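Local coordinates for protein hydrolase, haloacid dehalogenase-like family (PDB 3S6J) that probably acts as a sugar phosphatase of the haloacid dehalogenase family, this chain being the metal-binding hydrolase part of a longer protein, at residues E[17-22]-E[91-96]. Sequence-based numbering, arbitrary orientation.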
loop_
_atom_site.group_PDB
_atom_site.type_symbol
_atom_site.label_atom_id
_atom_site.label_comp_id
_atom_site.label_asym_id
_atom_site.label_seq_id
_atom_site.Cartn_x
_atom_site.Cartn_y
_atom_site.Cartn_z
ATOM N N LEU E 17 1.980 5.467 -14.439
ATOM C CA LEU E 17 2.894 6.475 -14.987
ATOM C C LEU E 17 3.249 7.583 -13.968
ATOM O O LEU E 17 4.342 8.137 -14.008
ATOM C CB LEU E 17 2.348 7.079 -16.289
ATOM C CG LEU E 17 2.085 6.101 -17.433
ATOM C CD1 LEU E 17 1.224 6.726 -18.550
ATOM C CD2 LEU E 17 3.386 5.531 -17.987
ATOM N N THR E 18 2.327 7.892 -13.059
ATOM C CA THR E 18 2.597 8.853 -12.002
ATOM C C THR E 18 2.480 8.205 -10.634
ATOM O O THR E 18 1.597 7.361 -10.403
ATOM C CB THR E 18 1.611 10.053 -12.030
ATOM O OG1 THR E 18 0.266 9.570 -12.097
ATOM C CG2 THR E 18 1.894 10.955 -13.212
ATOM N N ASP E 19 3.338 8.638 -9.713
ATOM C CA ASP E 19 3.325 8.123 -8.345
ATOM C C ASP E 19 2.223 8.794 -7.517
ATOM O O ASP E 19 2.495 9.656 -6.670
ATOM C CB ASP E 19 4.690 8.315 -7.699
ATOM C CG ASP E 19 4.841 7.547 -6.414
ATOM O OD1 ASP E 19 3.871 6.865 -6.011
ATOM O OD2 ASP E 19 5.940 7.629 -5.809
ATOM N N SER E 20 0.979 8.391 -7.758
ATOM C CA SER E 20 -0.158 9.100 -7.179
ATOM C C SER E 20 -1.194 8.255 -6.429
ATOM O O SER E 20 -2.135 8.806 -5.866
ATOM C CB SER E 20 -0.858 9.941 -8.249
ATOM O OG SER E 20 -1.151 9.173 -9.391
ATOM N N VAL E 21 -1.009 6.940 -6.391
ATOM C CA VAL E 21 -1.933 6.073 -5.671
ATOM C C VAL E 21 -2.051 6.453 -4.194
ATOM O O VAL E 21 -3.132 6.469 -3.648
ATOM C CB VAL E 21 -1.511 4.580 -5.779
ATOM C CG1 VAL E 21 -2.293 3.736 -4.793
ATOM C CG2 VAL E 21 -1.690 4.050 -7.211
ATOM N N TYR E 22 -0.926 6.748 -3.551
ATOM C CA TYR E 22 -0.915 7.019 -2.130
ATOM C C TYR E 22 -1.599 8.355 -1.808
ATOM O O TYR E 22 -2.184 8.525 -0.726
ATOM C CB TYR E 22 0.523 6.934 -1.563
ATOM C CG TYR E 22 1.039 5.499 -1.557
ATOM C CD1 TYR E 22 1.459 4.883 -2.739
ATOM C CD2 TYR E 22 1.071 4.744 -0.383
ATOM C CE1 TYR E 22 1.918 3.571 -2.748
ATOM C CE2 TYR E 22 1.519 3.425 -0.392
ATOM C CZ TYR E 22 1.936 2.849 -1.579
ATOM O OH TYR E 22 2.356 1.541 -1.599
ATOM N N ILE E 91 4.587 13.027 -8.423
ATOM C CA ILE E 91 5.801 12.981 -9.215
ATOM C C ILE E 91 5.605 11.920 -10.297
ATOM O O ILE E 91 4.787 11.007 -10.139
ATOM C CB ILE E 91 6.988 12.631 -8.286
ATOM C CG1 ILE E 91 6.986 13.609 -7.098
ATOM C CG2 ILE E 91 8.307 12.646 -9.041
ATOM C CD1 ILE E 91 7.393 13.001 -5.727
ATOM N N ALA E 92 6.307 12.062 -11.417
ATOM C CA ALA E 92 6.257 11.047 -12.456
ATOM C C ALA E 92 7.052 9.864 -11.925
ATOM O O ALA E 92 8.049 10.063 -11.234
ATOM C CB ALA E 92 6.866 11.575 -13.744
ATOM N N LEU E 93 6.601 8.642 -12.208
ATOM C CA LEU E 93 7.373 7.439 -11.849
ATOM C C LEU E 93 8.585 7.256 -12.780
ATOM O O LEU E 93 8.518 7.657 -13.932
ATOM C CB LEU E 93 6.465 6.204 -11.918
ATOM C CG LEU E 93 5.570 5.974 -10.698
ATOM C CD1 LEU E 93 4.300 5.182 -11.028
ATOM C CD2 LEU E 93 6.389 5.304 -9.586
ATOM N N PRO E 94 9.677 6.614 -12.290
ATOM C CA PRO E 94 10.885 6.368 -13.101
ATOM C C PRO E 94 10.594 5.700 -14.438
ATOM O O PRO E 94 9.903 4.689 -14.472
ATOM C CB PRO E 94 11.702 5.391 -12.249
ATOM C CG PRO E 94 11.252 5.597 -10.863
ATOM C CD PRO E 94 9.791 6.015 -10.944
ATOM N N GLY E 95 11.131 6.257 -15.520
ATOM C CA GLY E 95 11.020 5.646 -16.827
ATOM C C GLY E 95 9.754 6.001 -17.554
ATOM O O GLY E 95 9.617 5.709 -18.739
ATOM N N ALA E 96 8.820 6.621 -16.832
ATOM C CA ALA E 96 7.481 6.909 -17.348
ATOM C C ALA E 96 7.507 7.786 -18.591
ATOM O O ALA E 96 6.904 7.461 -19.614
ATOM C CB ALA E 96 6.641 7.566 -16.276
HETATM O O HOH W 1 4.732 11.541 -5.972
#
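The peptide plane joining T18 to D19 carries the isopropyl end of L93 on one face, with CD1 3.6 Å from T18 C, while at its edge D19 N donates a hydrogen bond to I91 O, 2.8 Å. This is the two-stranded antiparallel pairing where the helical cap of a HAD (Rossmannoid) hydrolase leaves and rejoins the core; the chain between is mostly helix. With D19 CG anti to the backbone N (chi1 -167°), the carboxylate turns one face to L93 CD2, 4.2 Å from D19 CG, and the two side chains run roughly perpendicular. D19 OD2 accepts a hydrogen bond from the backbone N of M41 in the second subunit. One water spans the strands, donating a hydrogen bond to D19 O and accepting one from I91 N. Facing the core, T18 OG1 donates to S20 OG (3.1 Å). S20 OG also bonds D14 OD2, on a calcium ligand, so S20 stands in the second shell of the metal site and T18 behind it. The other end of the pairing closes on L17 O: L93 N donates a hydrogen bond to it, 2.9 Å, and A96 CB packs against the same L17 O at 3.3 Å.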